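PDB 6A2A: sesquisabinene B synthase 2, which probably cyclises farnesyl diphosphate to the sandalwood terpene sesquisabinene B, in a reaction dependent on magnesium or manganese ions. Local coordinates for residues A[83-88]-A[99-104]; A[285-290]-A[547-552]; A[472-477]-A[481-486]. All coordinates share one frame; numbering follows the deposited sequence.

Interaction 1 of 3, residues A[83-88]-A[99-104]; sequences EFIDTV and TEVKEA
Ile85 lies over the junction of Val101 and Ala104, and its CG2 methyl and its CB share the contact. CG2 meets the CB of Ala104 at 4.1 Å, while CB faces the CG1 methyl of Val101 at 4.2 Å. The first torsion sets the arrangement: at chi1 59° the CG1 arm stands between the backbone N and the carbonyl carbon of Ile85, which puts CG2 beside the backbone N, where it meets Ala104. Val101 uses both of its prongs. One is given to Ile85, and the other, CG2, approaches the CG1 methyl of Val88 more loosely at 4.4 Å, one turn further along the first helix.

The example shows how an antiparallel helical hairpin can meet through small and branched aliphatic side chains, with no hydrogen bond across the pair. The axes of the two segments approach to 10.5 Å with their directions 149° apart. The CA atoms of Ile85 and Val101 come within 6.3 Å of each other, and the small Ala104 offers just a methyl to the larger isoleucine. The hydroxyl of Thr87 is satisfied within its own helix: Glu83 O accepts from both the backbone N and the OG1 of Thr87, which reach it from opposite faces of its carbonyl plane, the hydroxyl at 2.8 Å.

Both helices, 78-90 and 98-110, belong to the all-helical N-terminal domain of the terpene synthase family. Val88 also packs on Leu93 and Phe97 of the connecting loop. Helix 121-133 lies against the first helix, where Ile85 touches Ile130 and Asp86 forms a salt bridge with Arg129; helix 55-73 meets both members of the hairpin through Phe84 and Glu100, and helix 220-232 receives Thr87.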
ATOM      1  N   GLU A  83      35.400 -12.813  24.000  1.00 25.69           N
ATOM      2  CA  GLU A  83      34.652 -11.812  24.706  1.00 27.20           C
ATOM      3  C   GLU A  83      34.262 -10.694  23.741  1.00 27.24           C
ATOM      4  O   GLU A  83      33.120 -10.196  23.812  1.00 27.49           O
ATOM      5  CB  GLU A  83      35.456 -11.316  25.933  1.00 25.40           C
ATOM      6  CG  GLU A  83      35.434 -12.244  27.096  1.00 25.68           C
ATOM      7  CD  GLU A  83      36.427 -11.867  28.202  1.00 29.41           C
ATOM      8  OE1 GLU A  83      37.268 -10.966  27.940  1.00 34.74           O
ATOM      9  OE2 GLU A  83      36.364 -12.457  29.283  1.00 31.04           O
ATOM     10  N   PHE A  84      35.121 -10.312  22.785  1.00 22.75           N
ATOM     11  CA  PHE A  84      34.857  -9.261  21.910  1.00 25.89           C
ATOM     12  C   PHE A  84      33.739  -9.658  20.926  1.00 26.28           C
ATOM     13  O   PHE A  84      32.825  -8.850  20.687  1.00 26.34           O
ATOM     14  CB  PHE A  84      36.114  -8.903  21.120  1.00 26.14           C
ATOM     15  CG  PHE A  84      36.043  -7.611  20.374  1.00 27.80           C
ATOM     16  CD1 PHE A  84      36.198  -6.409  21.035  1.00 27.62           C
ATOM     17  CD2 PHE A  84      35.825  -7.579  19.004  1.00 26.53           C
ATOM     18  CE1 PHE A  84      36.124  -5.210  20.359  1.00 26.97           C
ATOM     19  CE2 PHE A  84      35.750  -6.371  18.335  1.00 31.25           C
ATOM     20  CZ  PHE A  84      35.909  -5.186  19.013  1.00 29.74           C
ATOM     21  N   ILE A  85      33.828 -10.859  20.365  1.00 27.52           N
ATOM     22  CA  ILE A  85      32.778 -11.271  19.381  1.00 26.72           C
ATOM     23  C   ILE A  85      31.454 -11.570  20.115  1.00 24.73           C
ATOM     24  O   ILE A  85      30.380 -11.409  19.498  1.00 27.29           O
ATOM     25  CB  ILE A  85      33.253 -12.450  18.505  1.00 29.82           C
ATOM     26  CG1 ILE A  85      33.610 -13.681  19.327  1.00 29.54           C
ATOM     27  CG2 ILE A  85      34.401 -12.029  17.597  1.00 31.19           C
ATOM     28  CD1 ILE A  85      33.646 -14.962  18.537  1.00 37.46           C
ATOM     29  N   ASP A  86      31.480 -11.968  21.377  1.00 25.06           N
ATOM     30  CA  ASP A  86      30.255 -12.067  22.227  1.00 24.49           C
ATOM     31  C   ASP A  86      29.615 -10.695  22.373  1.00 26.39           C
ATOM     32  O   ASP A  86      28.450 -10.543  22.200  1.00 23.33           O
ATOM     33  CB  ASP A  86      30.511 -12.751  23.545  1.00 25.55           C
ATOM     34  CG  ASP A  86      29.215 -13.185  24.252  1.00 28.13           C
ATOM     35  OD1 ASP A  86      28.347 -13.770  23.520  1.00 28.52           O
ATOM     36  OD2 ASP A  86      29.090 -13.016  25.505  1.00 23.20           O
ATOM     37  N   THR A  87      30.437  -9.665  22.604  1.00 24.55           N
ATOM     38  CA  THR A  87      29.993  -8.253  22.671  1.00 23.28           C
ATOM     39  C   THR A  87      29.408  -7.770  21.350  1.00 23.54           C
ATOM     40  O   THR A  87      28.344  -7.132  21.317  1.00 22.41           O
ATOM     41  CB  THR A  87      31.196  -7.358  23.082  1.00 24.04           C
ATOM     42  OG1 THR A  87      31.635  -7.859  24.331  1.00 24.41           O
ATOM     43  CG2 THR A  87      30.825  -5.911  23.219  1.00 21.69           C
ATOM     44  N   VAL A  88      30.050  -8.100  20.251  1.00 22.78           N
ATOM     45  CA  VAL A  88      29.561  -7.710  18.934  1.00 24.82           C
ATOM     46  C   VAL A  88      28.147  -8.287  18.716  1.00 20.05           C
ATOM     47  O   VAL A  88      27.266  -7.629  18.266  1.00 21.88           O
ATOM     48  CB  VAL A  88      30.507  -8.221  17.798  1.00 25.33           C
ATOM     49  CG1 VAL A  88      29.918  -8.026  16.427  1.00 24.61           C
ATOM     50  CG2 VAL A  88      31.842  -7.541  17.838  1.00 26.85           C
ATOM     51  N   THR A  99      31.084 -13.005   8.353  1.00 31.74           N
ATOM     52  CA  THR A  99      32.322 -13.648   7.876  1.00 33.53           C
ATOM     53  C   THR A  99      33.416 -13.530   8.944  1.00 33.41           C
ATOM     54  O   THR A  99      34.018 -14.510   9.349  1.00 31.57           O
ATOM     55  CB  THR A  99      32.739 -13.043   6.526  1.00 37.93           C
ATOM     56  OG1 THR A  99      31.830 -13.610   5.577  1.00 40.39           O
ATOM     57  CG2 THR A  99      34.172 -13.341   6.156  1.00 45.51           C
ATOM     58  N   GLU A 100      33.635 -12.324   9.409  1.00 35.05           N
ATOM     59  CA  GLU A 100      34.753 -12.066  10.326  1.00 36.28           C
ATOM     60  C   GLU A 100      34.515 -12.760  11.670  1.00 33.37           C
ATOM     61  O   GLU A 100      35.464 -13.264  12.276  1.00 32.92           O
ATOM     62  CB  GLU A 100      34.924 -10.569  10.557  1.00 33.72           C
ATOM     63  CG  GLU A 100      35.222  -9.789   9.291  1.00 40.56           C
ATOM     64  CD  GLU A 100      34.063  -9.447   8.380  1.00 46.31           C
ATOM     65  OE1 GLU A 100      32.910  -9.814   8.712  1.00 46.52           O
ATOM     66  OE2 GLU A 100      34.322  -8.836   7.323  1.00 48.98           O
ATOM     67  N   VAL A 101      33.260 -12.739  12.179  1.00 29.80           N
ATOM     68  CA  VAL A 101      32.993 -13.375  13.475  1.00 25.42           C
ATOM     69  C   VAL A 101      33.224 -14.876  13.351  1.00 29.35           C
ATOM     70  O   VAL A 101      33.797 -15.490  14.250  1.00 27.27           O
ATOM     71  CB  VAL A 101      31.580 -13.056  13.994  1.00 26.61           C
ATOM     72  CG1 VAL A 101      31.197 -13.955  15.134  1.00 26.79           C
ATOM     73  CG2 VAL A 101      31.466 -11.590  14.351  1.00 27.75           C
ATOM     74  N   LYS A 102      32.751 -15.481  12.242  1.00 29.59           N
ATOM     75  CA  LYS A 102      32.869 -16.907  12.122  1.00 29.06           C
ATOM     76  C   LYS A 102      34.362 -17.283  12.053  1.00 28.61           C
ATOM     77  O   LYS A 102      34.804 -18.268  12.657  1.00 35.89           O
ATOM     78  CB  LYS A 102      32.136 -17.405  10.869  1.00 33.91           C
ATOM     79  CG  LYS A 102      32.264 -18.901  10.605  1.00 37.84           C
ATOM     80  CD  LYS A 102      31.842 -19.769  11.777  1.00 41.86           C
ATOM     81  CE  LYS A 102      31.732 -21.234  11.412  1.00 48.30           C
ATOM     82  NZ  LYS A 102      30.827 -21.435  10.250  1.00 51.17           N
ATOM     83  N   GLU A 103      35.090 -16.492  11.293  1.00 37.63           N
ATOM     84  CA  GLU A 103      36.520 -16.713  11.059  1.00 39.09           C
ATOM     85  C   GLU A 103      37.260 -16.542  12.379  1.00 35.15           C
ATOM     86  O   GLU A 103      38.077 -17.361  12.719  1.00 36.55           O
ATOM     87  CB  GLU A 103      37.003 -15.796   9.931  1.00 47.25           C
ATOM     88  CG  GLU A 103      36.384 -16.205   8.594  1.00 58.21           C
ATOM     89  CD  GLU A 103      36.926 -15.556   7.336  1.00 63.83           C
ATOM     90  OE1 GLU A 103      37.152 -14.327   7.344  1.00 73.90           O
ATOM     91  OE2 GLU A 103      37.101 -16.290   6.339  1.00 71.10           O
ATOM     92  N   ALA A 104      36.856 -15.572  13.188  1.00 34.34           N
ATOM     93  CA  ALA A 104      37.434 -15.459  14.523  1.00 32.74           C
ATOM     94  C   ALA A 104      37.147 -16.705  15.352  1.00 33.05           C
ATOM     95  O   ALA A 104      38.036 -17.193  16.014  1.00 33.78           O
ATOM     96  CB  ALA A 104      36.972 -14.181  15.212  1.00 30.98           C
TER

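Interaction 2 of 3, residues A[285-290]-A[547-552]; sequences SYMYAI and SWTKKQ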
ATOM      1  N   SER A 285       1.939  -6.629  16.583  1.00 16.15           N
ATOM      2  CA  SER A 285       2.415  -7.596  15.616  1.00 17.69           C
ATOM      3  C   SER A 285       3.774  -7.158  15.080  1.00 17.95           C
ATOM      4  O   SER A 285       4.662  -7.922  14.951  1.00 15.97           O
ATOM      5  CB  SER A 285       1.460  -7.760  14.444  1.00 18.93           C
ATOM      6  OG  SER A 285       2.018  -8.568  13.467  1.00 19.71           O
ATOM      7  N   TYR A 286       3.879  -5.892  14.765  1.00 16.86           N
ATOM      8  CA  TYR A 286       5.113  -5.358  14.243  1.00 16.66           C
ATOM      9  C   TYR A 286       6.231  -5.475  15.280  1.00 17.05           C
ATOM     10  O   TYR A 286       7.297  -5.898  14.967  1.00 17.56           O
ATOM     11  CB  TYR A 286       4.969  -3.933  13.692  1.00 17.54           C
ATOM     12  CG  TYR A 286       6.249  -3.426  13.062  1.00 18.01           C
ATOM     13  CD1 TYR A 286       6.718  -3.939  11.891  1.00 18.04           C
ATOM     14  CD2 TYR A 286       7.009  -2.487  13.687  1.00 23.14           C
ATOM     15  CE1 TYR A 286       7.906  -3.508  11.341  1.00 19.38           C
ATOM     16  CE2 TYR A 286       8.182  -2.057  13.155  1.00 21.16           C
ATOM     17  CZ  TYR A 286       8.642  -2.568  11.981  1.00 20.27           C
ATOM     18  OH  TYR A 286       9.822  -2.106  11.491  1.00 22.99           O
ATOM     19  N   MET A 287       5.942  -5.146  16.523  1.00 17.44           N
ATOM     20  CA  MET A 287       6.987  -5.249  17.552  1.00 18.48           C
ATOM     21  C   MET A 287       7.478  -6.696  17.683  1.00 18.87           C
ATOM     22  O   MET A 287       8.690  -6.886  17.913  1.00 19.00           O
ATOM     23  CB  MET A 287       6.504  -4.694  18.888  1.00 18.68           C
ATOM     24  CG  MET A 287       6.325  -3.204  18.852  1.00 19.97           C
ATOM     25  SD  MET A 287       5.770  -2.542  20.440  1.00 23.31           S
ATOM     26  CE  MET A 287       6.999  -3.207  21.553  1.00 22.74           C
ATOM     27  N   TYR A 288       6.598  -7.677  17.578  1.00 17.10           N
ATOM     28  CA  TYR A 288       6.983  -9.056  17.635  1.00 17.45           C
ATOM     29  C   TYR A 288       7.775  -9.398  16.382  1.00 17.18           C
ATOM     30  O   TYR A 288       8.772 -10.105  16.460  1.00 17.49           O
ATOM     31  CB  TYR A 288       5.745  -9.957  17.740  1.00 19.46           C
ATOM     32  CG  TYR A 288       6.053 -11.380  18.147  1.00 22.35           C
ATOM     33  CD1 TYR A 288       6.714 -12.257  17.292  1.00 29.09           C
ATOM     34  CD2 TYR A 288       5.611 -11.884  19.351  1.00 25.87           C
ATOM     35  CE1 TYR A 288       6.973 -13.572  17.664  1.00 25.16           C
ATOM     36  CE2 TYR A 288       5.825 -13.204  19.717  1.00 28.02           C
ATOM     37  CZ  TYR A 288       6.556 -14.039  18.891  1.00 30.03           C
ATOM     38  OH  TYR A 288       6.739 -15.342  19.290  1.00 30.46           O
ATOM     39  N   ALA A 289       7.381  -8.871  15.210  1.00 16.67           N
ATOM     40  CA  ALA A 289       8.072  -9.213  13.985  1.00 17.19           C
ATOM     41  C   ALA A 289       9.546  -8.779  14.103  1.00 17.98           C
ATOM     42  O   ALA A 289      10.441  -9.498  13.636  1.00 19.76           O
ATOM     43  CB  ALA A 289       7.420  -8.569  12.783  1.00 17.65           C
ATOM     44  N   ILE A 290       9.802  -7.628  14.704  1.00 17.30           N
ATOM     45  CA  ILE A 290      11.188  -7.174  14.900  1.00 19.89           C
ATOM     46  C   ILE A 290      11.995  -8.200  15.718  1.00 20.47           C
ATOM     47  O   ILE A 290      13.217  -8.335  15.500  1.00 21.10           O
ATOM     48  CB  ILE A 290      11.208  -5.790  15.539  1.00 21.23           C
ATOM     49  CG1 ILE A 290      10.773  -4.723  14.527  1.00 24.23           C
ATOM     50  CG2 ILE A 290      12.585  -5.470  16.131  1.00 22.54           C
ATOM     51  CD1 ILE A 290      10.538  -3.359  15.179  1.00 28.78           C
ATOM     52  N   SER A 547       2.450  -0.731  29.895  1.00 36.91           N
ATOM     53  CA  SER A 547       3.583   0.161  30.160  1.00 35.98           C
ATOM     54  C   SER A 547       4.910  -0.475  29.737  1.00 29.77           C
ATOM     55  O   SER A 547       5.756   0.178  29.202  1.00 31.76           O
ATOM     56  CB  SER A 547       3.640   0.495  31.629  1.00 40.46           C
ATOM     57  OG  SER A 547       3.615  -0.696  32.391  1.00 42.23           O
ATOM     58  N   TRP A 548       5.096  -1.733  30.055  1.00 30.24           N
ATOM     59  CA  TRP A 548       6.316  -2.439  29.646  1.00 31.14           C
ATOM     60  C   TRP A 548       6.440  -2.453  28.113  1.00 26.54           C
ATOM     61  O   TRP A 548       7.505  -2.194  27.557  1.00 29.39           O
ATOM     62  CB  TRP A 548       6.338  -3.847  30.243  1.00 30.71           C
ATOM     63  CG  TRP A 548       7.540  -4.649  29.846  1.00 33.91           C
ATOM     64  CD1 TRP A 548       8.726  -4.791  30.500  1.00 38.51           C
ATOM     65  CD2 TRP A 548       7.657  -5.428  28.647  1.00 32.53           C
ATOM     66  NE1 TRP A 548       9.563  -5.612  29.787  1.00 39.14           N
ATOM     67  CE2 TRP A 548       8.927  -6.018  28.648  1.00 34.65           C
ATOM     68  CE3 TRP A 548       6.794  -5.684  27.579  1.00 30.91           C
ATOM     69  CZ2 TRP A 548       9.339  -6.872  27.628  1.00 30.19           C
ATOM     70  CZ3 TRP A 548       7.217  -6.493  26.549  1.00 32.99           C
ATOM     71  CH2 TRP A 548       8.480  -7.088  26.589  1.00 28.97           C
ATOM     72  N   THR A 549       5.352  -2.770  27.441  1.00 28.44           N
ATOM     73  CA  THR A 549       5.320  -2.809  25.963  1.00 31.81           C
ATOM     74  C   THR A 549       5.690  -1.437  25.414  1.00 30.30           C
ATOM     75  O   THR A 549       6.488  -1.286  24.510  1.00 25.73           O
ATOM     76  CB  THR A 549       3.929  -3.218  25.476  1.00 36.49           C
ATOM     77  OG1 THR A 549       3.764  -4.527  26.009  1.00 36.33           O
ATOM     78  CG2 THR A 549       3.778  -3.205  23.970  1.00 37.72           C
ATOM     79  N   LYS A 550       5.094  -0.429  26.023  1.00 28.58           N
ATOM     80  CA  LYS A 550       5.291   0.897  25.553  1.00 30.97           C
ATOM     81  C   LYS A 550       6.741   1.295  25.734  1.00 28.94           C
ATOM     82  O   LYS A 550       7.315   1.946  24.858  1.00 28.40           O
ATOM     83  CB  LYS A 550       4.387   1.885  26.300  1.00 35.37           C
ATOM     84  CG  LYS A 550       4.474   3.298  25.756  1.00 40.11           C
ATOM     85  CD  LYS A 550       3.164   4.039  25.786  1.00 46.13           C
ATOM     86  CE  LYS A 550       3.221   5.297  24.945  1.00 48.86           C
ATOM     87  NZ  LYS A 550       3.734   6.433  25.741  1.00 52.11           N
ATOM     88  N   LYS A 551       7.325   0.871  26.852  1.00 25.12           N
ATOM     89  CA  LYS A 551       8.687   1.203  27.112  1.00 28.57           C
ATOM     90  C   LYS A 551       9.581   0.576  26.041  1.00 26.95           C
ATOM     91  O   LYS A 551      10.552   1.181  25.606  1.00 26.96           O
ATOM     92  CB  LYS A 551       9.056   0.728  28.526  1.00 32.62           C
ATOM     93  CG  LYS A 551      10.523   0.946  28.873  1.00 37.76           C
ATOM     94  CD  LYS A 551      11.011   0.277  30.128  1.00 44.89           C
ATOM     95  CE  LYS A 551      12.411  -0.280  29.960  1.00 50.80           C
ATOM     96  NZ  LYS A 551      12.397  -1.760  29.812  1.00 54.00           N
ATOM     97  N   GLN A 552       9.305  -0.685  25.694  1.00 26.13           N
ATOM     98  CA  GLN A 552      10.133  -1.393  24.725  1.00 24.87           C
ATOM     99  C   GLN A 552       9.991  -0.766  23.332  1.00 23.33           C
ATOM    100  O   GLN A 552      10.977  -0.598  22.598  1.00 27.45           O
ATOM    101  CB  GLN A 552       9.703  -2.872  24.681  1.00 23.77           C
ATOM    102  CG  GLN A 552      10.048  -3.649  25.916  1.00 26.85           C
ATOM    103  CD  GLN A 552      11.513  -3.674  26.289  1.00 26.30           C
ATOM    104  OE1 GLN A 552      11.807  -3.883  27.446  1.00 35.51           O
ATOM    105  NE2 GLN A 552      12.436  -3.568  25.334  1.00 27.17           N
TER
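Met287 reaches across from helix 281-292 to Thr549 and Gln552 of helix 546-558, a contact between two helices of the all-helical terpene synthase fold that lie far apart in sequence. The methionine and threonine side chains cross obliquely, and it is the far end of the thioether that does the touching. Its chain runs extended from CA to SD and then bends at chi3 (53°), which carries CE over the backbone of the opposite helix. There CE rests 3.6 Å from the carbonyl O of Thr549 and 4.0 Å from the CG2 methyl of the same residue, with SD almost as near to that methyl.

Thr549 turns its two branches to different tasks. CG2 receives the methionine, whereas OG1 is hydrogen-bonded to Ala545 O, one turn back. Gln552 contributes the root of its side chain: CB points toward Met287, but a bend at chi2 (-58°) leads the amide away.

Such a contact illustrates how a flexible methionine can bridge two helices through its terminal methyl, with no hydrogen bond across the pair. Phe535 of helix 521-535 also touches Met287, and Tyr222 joins both sides, its OH hydrogen-bonded to Met287 O and its side chain packed on Gln552. At the bend itself, CG of Gln552 sits 3.6 Å above one face of the Trp548 ring, offset toward its rim.

Interaction 3 of 3, residues A[472-477]-A[481-486]; sequences GDNLKS and YMNEAG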
ATOM      1  N   GLY A 472     -10.066 -20.938  35.754  1.00 71.72           N
ATOM      2  CA  GLY A 472     -10.180 -22.366  35.361  1.00 68.45           C
ATOM      3  C   GLY A 472     -10.393 -22.579  33.869  1.00 61.32           C
ATOM      4  O   GLY A 472     -11.184 -23.440  33.476  1.00 68.28           O
ATOM      5  N   ASP A 473      -9.698 -21.800  33.039  1.00 56.03           N
ATOM      6  CA  ASP A 473      -9.704 -22.032  31.603  1.00 49.36           C
ATOM      7  C   ASP A 473      -8.996 -23.368  31.385  1.00 47.75           C
ATOM      8  O   ASP A 473      -7.781 -23.484  31.641  1.00 44.85           O
ATOM      9  CB  ASP A 473      -9.003 -20.900  30.858  1.00 47.88           C
ATOM     10  CG  ASP A 473      -9.036 -21.089  29.367  1.00 51.96           C
ATOM     11  OD1 ASP A 473      -9.246 -22.241  28.888  1.00 43.79           O
ATOM     12  OD2 ASP A 473      -8.808 -20.080  28.661  1.00 53.82           O
ATOM     13  N   ASN A 474      -9.790 -24.370  30.987  1.00 46.64           N
ATOM     14  CA  ASN A 474      -9.333 -25.752  30.801  1.00 44.96           C
ATOM     15  C   ASN A 474      -8.476 -25.876  29.546  1.00 43.13           C
ATOM     16  O   ASN A 474      -7.815 -26.892  29.378  1.00 43.01           O
ATOM     17  CB  ASN A 474     -10.497 -26.738  30.693  1.00 47.72           C
ATOM     18  CG  ASN A 474     -11.079 -27.035  32.059  1.00 56.13           C
ATOM     19  OD1 ASN A 474     -10.326 -27.084  33.034  1.00 49.88           O
ATOM     20  ND2 ASN A 474     -12.392 -27.216  32.139  1.00 56.31           N
ATOM     21  N   LEU A 475      -8.523 -24.864  28.668  1.00 39.72           N
ATOM     22  CA  LEU A 475      -7.879 -24.964  27.399  1.00 38.31           C
ATOM     23  C   LEU A 475      -6.601 -24.147  27.407  1.00 38.21           C
ATOM     24  O   LEU A 475      -6.382 -23.402  26.461  1.00 30.78           O
ATOM     25  CB  LEU A 475      -8.828 -24.468  26.294  1.00 39.11           C
ATOM     26  CG  LEU A 475     -10.148 -25.224  26.156  1.00 41.84           C
ATOM     27  CD1 LEU A 475     -10.726 -25.040  24.748  1.00 42.49           C
ATOM     28  CD2 LEU A 475      -9.984 -26.694  26.458  1.00 38.34           C
ATOM     29  N   LYS A 476      -5.783 -24.318  28.448  1.00 32.02           N
ATOM     30  CA  LYS A 476      -4.451 -23.823  28.450  1.00 30.92           C
ATOM     31  C   LYS A 476      -3.532 -24.908  29.033  1.00 28.18           C
ATOM     32  O   LYS A 476      -3.996 -25.756  29.755  1.00 25.60           O
ATOM     33  CB  LYS A 476      -4.399 -22.536  29.288  1.00 32.63           C
ATOM     34  CG  LYS A 476      -5.168 -21.347  28.736  1.00 40.10           C
ATOM     35  CD  LYS A 476      -4.447 -20.639  27.620  1.00 45.46           C
ATOM     36  CE  LYS A 476      -5.266 -19.547  26.954  1.00 52.40           C
ATOM     37  NZ  LYS A 476      -5.704 -19.944  25.593  1.00 58.44           N
ATOM     38  N   SER A 477      -2.263 -24.879  28.663  1.00 22.23           N
ATOM     39  CA  SER A 477      -1.295 -25.886  29.047  1.00 23.31           C
ATOM     40  C   SER A 477      -1.280 -26.349  30.509  1.00 25.12           C
ATOM     41  O   SER A 477      -1.403 -27.491  30.783  1.00 24.51           O
ATOM     42  CB  SER A 477       0.122 -25.464  28.633  1.00 21.84           C
ATOM     43  OG  SER A 477       0.242 -25.230  27.276  1.00 22.55           O
ATOM     44  N   TYR A 481      -2.696 -30.046  32.019  1.00 29.16           N
ATOM     45  CA  TYR A 481      -1.847 -30.971  32.719  1.00 30.11           C
ATOM     46  C   TYR A 481      -2.365 -31.195  34.134  1.00 33.68           C
ATOM     47  O   TYR A 481      -2.356 -32.282  34.602  1.00 32.76           O
ATOM     48  CB  TYR A 481      -0.411 -30.523  32.746  1.00 31.73           C
ATOM     49  CG  TYR A 481       0.491 -31.541  33.363  1.00 32.67           C
ATOM     50  CD1 TYR A 481       0.886 -32.639  32.670  1.00 34.29           C
ATOM     51  CD2 TYR A 481       0.922 -31.402  34.650  1.00 37.44           C
ATOM     52  CE1 TYR A 481       1.700 -33.574  33.235  1.00 37.79           C
ATOM     53  CE2 TYR A 481       1.735 -32.333  35.232  1.00 38.12           C
ATOM     54  CZ  TYR A 481       2.121 -33.410  34.520  1.00 38.16           C
ATOM     55  OH  TYR A 481       2.924 -34.315  35.094  1.00 40.19           O
ATOM     56  N   MET A 482      -2.853 -30.146  34.774  1.00 30.76           N
ATOM     57  CA  MET A 482      -3.454 -30.258  36.081  1.00 36.38           C
ATOM     58  C   MET A 482      -4.620 -31.221  36.028  1.00 40.37           C
ATOM     59  O   MET A 482      -4.743 -32.072  36.869  1.00 40.82           O
ATOM     60  CB  MET A 482      -3.981 -28.934  36.541  1.00 35.05           C
ATOM     61  CG  MET A 482      -2.933 -28.045  37.060  1.00 35.11           C
ATOM     62  SD  MET A 482      -3.620 -26.482  37.468  1.00 38.56           S
ATOM     63  CE  MET A 482      -4.451 -26.886  38.998  1.00 39.20           C
ATOM     64  N   ASN A 483      -5.463 -31.104  35.015  1.00 35.43           N
ATOM     65  CA  ASN A 483      -6.600 -31.959  34.888  1.00 40.90           C
ATOM     66  C   ASN A 483      -6.248 -33.398  34.668  1.00 43.67           C
ATOM     67  O   ASN A 483      -6.969 -34.262  35.061  1.00 42.25           O
ATOM     68  CB  ASN A 483      -7.489 -31.519  33.741  1.00 39.57           C
ATOM     69  CG  ASN A 483      -8.175 -30.211  34.000  1.00 41.48           C
ATOM     70  OD1 ASN A 483      -8.093 -29.658  35.062  1.00 43.52           O
ATOM     71  ND2 ASN A 483      -8.821 -29.700  33.003  1.00 40.97           N
ATOM     72  N   GLU A 484      -5.174 -33.644  33.963  1.00 37.94           N
ATOM     73  CA  GLU A 484      -4.783 -34.974  33.678  1.00 44.66           C
ATOM     74  C   GLU A 484      -4.344 -35.737  34.884  1.00 55.20           C
ATOM     75  O   GLU A 484      -4.948 -36.712  35.283  1.00 58.08           O
ATOM     76  CB  GLU A 484      -3.527 -34.941  32.819  1.00 47.77           C
ATOM     77  CG  GLU A 484      -3.722 -34.962  31.334  1.00 48.20           C
ATOM     78  CD  GLU A 484      -2.508 -35.438  30.607  1.00 56.32           C
ATOM     79  OE1 GLU A 484      -1.993 -34.755  29.734  1.00 39.84           O
ATOM     80  OE2 GLU A 484      -2.065 -36.531  30.932  1.00 61.77           O
ATOM     81  N   ALA A 485      -3.174 -35.313  35.309  1.00 62.78           N
ATOM     82  CA  ALA A 485      -2.430 -35.934  36.357  1.00 62.39           C
ATOM     83  C   ALA A 485      -2.974 -35.691  37.727  1.00 60.22           C
ATOM     84  O   ALA A 485      -2.553 -36.322  38.641  1.00 66.18           O
ATOM     85  CB  ALA A 485      -0.983 -35.464  36.259  1.00 61.75           C
ATOM     86  N   GLY A 486      -3.890 -34.751  37.873  1.00 52.72           N
ATOM     87  CA  GLY A 486      -4.383 -34.369  39.165  1.00 49.74           C
ATOM     88  C   GLY A 486      -3.290 -33.607  39.899  1.00 52.07           C
ATOM     89  O   GLY A 486      -3.175 -33.653  41.099  1.00 59.20           O
TER
HETATM   90  O   HOH W   1      -8.197 -29.867  30.176  1.00 33.92           O
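An Asx turn shapes the loop that leads into helix 477-485, and just after its start Asn474 reaches across to Asn483 on that helix. Asp473 OD1 makes the turn by accepting from Leu475 N at 2.7 Å. Lys476 then holds the N-cap position, and the first helical turn is closed by Tyr481 N donating to Ser477 O at 3.1 Å.

The side-chain link is a single amide-to-amide bond. Asn483 ND2 donates to Asn474 OD1 at 3.0 Å, nearly straight at 171°. The two amides meet with their planes 71° apart: the acceptor lies in the plane of the Asn483 amide, but the donor stands above the carbonyl plane of Asn474 and away from its lone pairs. With chi1 at -78°, Asn474 has its CG beside the backbone N, and its side chain swings up to the helix. A water adds a second path. It accepts from Asn483 ND2 at 2.9 Å and donates to Asn474 O at 3.1 Å, and so ND2 serves both the side chain and the backbone of Asn474. The other end of the amide is fixed too, since Asn483 OD1 bonds to Gln479 NE2. A leucine in place of Asn483 would probably leave Asn474 OD1, the water and Gln479 NE2 without this partner, and free the loop amide to turn.

Lys403, from a nearby loop, touches both asparagines. Ser477 OG bonds to Asp461 on helix 447-462, next in sequence to Asn460, a magnesium-binding residue whose metal is absent from this chain and whose side chain is about 8 Å from that of Ser477. Helix 406-416 packs against Ser477, while helix 489-510 lies against Tyr481 and Met482, which both touch Ala492; Tyr481 also stacks on His495.

The three contacts show chemistry following place in the fold. Interactions 1 and 2 are buried and purely van der Waals across the helix interface, the first between small and branched aliphatics of neighbouring helices, the second through one long thioether joining helices distant in sequence. Interaction 3 is only partly buried and relies on amides, backbone and water to tie a loop to the helix that follows it. No helix is shared among them. Interactions 1 and 3 fall on opposite sides of the chain's centre, 45 Å apart between centres, and in different domains; interaction 3 is nested within the loop closed by interaction 2 and alone lies near metal-binding residues.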